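Local coordinates for inactivation-no-after-potential D protein (PDB 2QKV), which probably serves as a PDZ-domain scaffold that assembles components of the G protein-coupled visual signalling system in fly photoreceptors, at residues A[24-29]-A[67-72]. The protein carries 1 engineered substitution. Residues are numbered along the deposited sequence; the frame is centred on the assembly and turned at random.
Sequences LSLSPN and LPFQVS. Engineered in segment 67-72: S72 (natural residue Cys).
P28 lies over one face of the F69 phenyl ring, the two side chains crossing at roughly a right angle, with P28 CD 4.1 Å from the centroid of that ring and 15° off the ring normal, a CH-pi contact. Toward the base of the phenylalanine the fit is closest, with P28 CB 3.5 Å from F69 CD1. L26, two residues back on the strand, meets the ring near its plane instead, its CB 4.0 Å from F69 CE1. With CG anti to the backbone N (chi1 -171°), the phenyl is carried from the first turn of helix 69-77 over to strand 24-28. Between these two elements a PDZ domain has its peptide-binding groove, which F69 probably lines; P90 of the second subunit also packs on F69. At the loop end, a water lies within hydrogen-bonding distance of N29 O (2.9 Å) and L67 O (2.8 Å). With an alanine here instead of F69, P28 and L26 CB would probably lose their aromatic partner and a gap would open between strand and helix. No direct hydrogen bond joins the segments, which implies that F69 is placed against P28 and L26 by shape and dispersion, not by directional polar bonds.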
ATOM      1  N   LEU A  24      -2.413  24.872  -0.047  1.00 14.49           N
ATOM      2  CA  LEU A  24      -1.890  23.661   0.579  1.00 14.26           C
ATOM      3  C   LEU A  24      -1.283  22.698  -0.429  1.00 13.95           C
ATOM      4  O   LEU A  24      -1.951  22.320  -1.387  1.00 17.09           O
ATOM      5  CB  LEU A  24      -3.013  22.907   1.293  1.00 14.36           C
ATOM      6  CG  LEU A  24      -3.925  23.642   2.269  1.00 14.31           C
ATOM      7  CD1 LEU A  24      -5.025  22.687   2.753  1.00 15.12           C
ATOM      8  CD2 LEU A  24      -3.104  24.154   3.424  1.00 13.37           C
ATOM      9  N   SER A  25      -0.034  22.297  -0.206  1.00 13.06           N
ATOM     10  CA  SER A  25       0.623  21.305  -1.060  1.00 12.40           C
ATOM     11  C   SER A  25       0.380  19.987  -0.321  1.00 11.14           C
ATOM     12  O   SER A  25       0.741  19.864   0.851  1.00 11.14           O
ATOM     13  CB  SER A  25       2.122  21.580  -1.162  1.00 16.63           C
ATOM     14  OG  SER A  25       2.360  22.859  -1.733  1.00 22.99           O
ATOM     15  N   LEU A  26      -0.224  19.014  -0.992  1.00 10.42           N
ATOM     16  CA  LEU A  26      -0.564  17.745  -0.346  1.00  9.90           C
ATOM     17  C   LEU A  26       0.326  16.583  -0.750  1.00 11.52           C
ATOM     18  O   LEU A  26       0.780  16.501  -1.885  1.00 11.87           O
ATOM     19  CB  LEU A  26      -2.014  17.375  -0.665  1.00 11.18           C
ATOM     20  CG  LEU A  26      -3.075  18.441  -0.412  1.00 10.46           C
ATOM     21  CD1 LEU A  26      -4.418  17.917  -0.898  1.00 13.46           C
ATOM     22  CD2 LEU A  26      -3.132  18.775   1.084  1.00 11.16           C
ATOM     23  N   SER A  27       0.539  15.674   0.196  1.00 11.52           N
ATOM     24  CA  SER A  27       1.363  14.481   0.002  1.00 14.91           C
ATOM     25  C   SER A  27       0.477  13.315   0.444  1.00 13.54           C
ATOM     26  O   SER A  27       0.095  13.249   1.619  1.00 15.84           O
ATOM     27  CB  SER A  27       2.602  14.576   0.896  1.00 18.70           C
ATOM     28  OG  SER A  27       3.401  13.405   0.823  1.00 23.47           O
ATOM     29  N   PRO A  28       0.143  12.380  -0.462  1.00 11.47           N
ATOM     30  CA  PRO A  28      -0.718  11.272  -0.038  1.00 10.48           C
ATOM     31  C   PRO A  28      -0.060  10.208   0.825  1.00 10.35           C
ATOM     32  O   PRO A  28       1.129   9.932   0.698  1.00 11.90           O
ATOM     33  CB  PRO A  28      -1.202  10.689  -1.360  1.00 12.00           C
ATOM     34  CG  PRO A  28       0.033  10.838  -2.230  1.00 11.06           C
ATOM     35  CD  PRO A  28       0.524  12.230  -1.887  1.00  9.51           C
ATOM     36  N   ASN A  29      -0.851   9.632   1.719  1.00 10.27           N
ATOM     37  CA  ASN A  29      -0.395   8.537   2.553  1.00  9.49           C
ATOM     38  C   ASN A  29      -1.595   7.674   2.912  1.00  9.77           C
ATOM     39  O   ASN A  29      -2.739   8.009   2.564  1.00 10.28           O
ATOM     40  CB  ASN A  29       0.401   9.029   3.783  1.00  9.00           C
ATOM     41  CG  ASN A  29      -0.405   9.885   4.726  1.00 10.64           C
ATOM     42  OD1 ASN A  29      -0.061  11.047   4.980  1.00 15.04           O
ATOM     43  ND2 ASN A  29      -1.455   9.322   5.276  1.00  7.88           N
ATOM     44  N   LEU A  67      -7.561   6.029   0.011  1.00  8.52           N
ATOM     45  CA  LEU A  67      -7.927   6.483  -1.320  1.00  9.11           C
ATOM     46  C   LEU A  67      -6.724   6.807  -2.185  1.00  7.47           C
ATOM     47  O   LEU A  67      -5.697   7.286  -1.693  1.00  8.24           O
ATOM     48  CB  LEU A  67      -8.795   7.750  -1.247  1.00  8.51           C
ATOM     49  CG  LEU A  67     -10.178   7.700  -0.596  1.00  8.78           C
ATOM     50  CD1 LEU A  67     -10.845   9.079  -0.735  1.00  8.34           C
ATOM     51  CD2 LEU A  67     -11.041   6.641  -1.282  1.00  8.83           C
ATOM     52  N   PRO A  68      -6.818   6.526  -3.493  1.00  7.90           N
ATOM     53  CA  PRO A  68      -5.711   6.844  -4.402  1.00  7.96           C
ATOM     54  C   PRO A  68      -5.636   8.363  -4.408  1.00  6.99           C
ATOM     55  O   PRO A  68      -6.672   9.028  -4.282  1.00  7.16           O
ATOM     56  CB  PRO A  68      -6.204   6.338  -5.762  1.00  9.08           C
ATOM     57  CG  PRO A  68      -7.133   5.221  -5.402  1.00 10.83           C
ATOM     58  CD  PRO A  68      -7.849   5.721  -4.170  1.00  9.70           C
ATOM     59  N   PHE A  69      -4.442   8.918  -4.562  1.00  7.05           N
ATOM     60  CA  PHE A  69      -4.331  10.369  -4.561  1.00  7.02           C
ATOM     61  C   PHE A  69      -5.121  10.991  -5.711  1.00  7.80           C
ATOM     62  O   PHE A  69      -5.630  12.107  -5.590  1.00  8.57           O
ATOM     63  CB  PHE A  69      -2.861  10.801  -4.620  1.00  7.49           C
ATOM     64  CG  PHE A  69      -2.661  12.273  -4.411  1.00  7.90           C
ATOM     65  CD1 PHE A  69      -3.131  12.892  -3.253  1.00  7.98           C
ATOM     66  CD2 PHE A  69      -2.026  13.044  -5.370  1.00  8.77           C
ATOM     67  CE1 PHE A  69      -2.974  14.264  -3.055  1.00  9.60           C
ATOM     68  CE2 PHE A  69      -1.862  14.412  -5.186  1.00  8.80           C
ATOM     69  CZ  PHE A  69      -2.338  15.027  -4.024  1.00 10.61           C
ATOM     70  N   GLN A  70      -5.248  10.269  -6.817  1.00  7.86           N
ATOM     71  CA  GLN A  70      -6.022  10.808  -7.933  1.00  8.76           C
ATOM     72  C   GLN A  70      -7.490  11.060  -7.530  1.00  8.90           C
ATOM     73  O   GLN A  70      -8.153  11.924  -8.102  1.00  8.75           O
ATOM     74  CB  GLN A  70      -5.937   9.865  -9.138  1.00 10.17           C
ATOM     75  CG  GLN A  70      -4.519   9.754  -9.737  1.00 15.32           C
ATOM     76  CD  GLN A  70      -3.651   8.619  -9.163  1.00 18.57           C
ATOM     77  OE1 GLN A  70      -3.775   8.216  -7.996  1.00 17.25           O
ATOM     78  NE2 GLN A  70      -2.739   8.112  -9.999  1.00 22.41           N
ATOM     79  N   VAL A  71      -7.990  10.308  -6.547  1.00  6.79           N
ATOM     80  CA  VAL A  71      -9.357  10.492  -6.053  1.00  7.41           C
ATOM     81  C   VAL A  71      -9.347  11.612  -4.997  1.00  8.50           C
ATOM     82  O   VAL A  71     -10.121  12.568  -5.080  1.00  8.41           O
ATOM     83  CB  VAL A  71      -9.912   9.177  -5.407  1.00  7.91           C
ATOM     84  CG1 VAL A  71     -11.255   9.447  -4.737  1.00  7.91           C
ATOM     85  CG2 VAL A  71     -10.062   8.091  -6.468  1.00  7.66           C
ATOM     86  N   SER A  72      -8.478  11.503  -3.992  1.00  7.87           N
ATOM     87  CA  SER A  72      -8.438  12.550  -2.971  1.00  9.35           C
ATOM     88  C   SER A  72      -8.215  13.928  -3.576  1.00  9.29           C
ATOM     89  O   SER A  72      -8.916  14.887  -3.235  1.00  8.86           O
ATOM     90  CB  SER A  72      -7.342  12.280  -1.952  1.00 10.14           C
ATOM     91  OG  SER A  72      -7.654  11.113  -1.241  1.00 13.33           O
TER
HETATM   92  O   HOH W   1      -4.149   6.491   0.493  1.00 17.70           O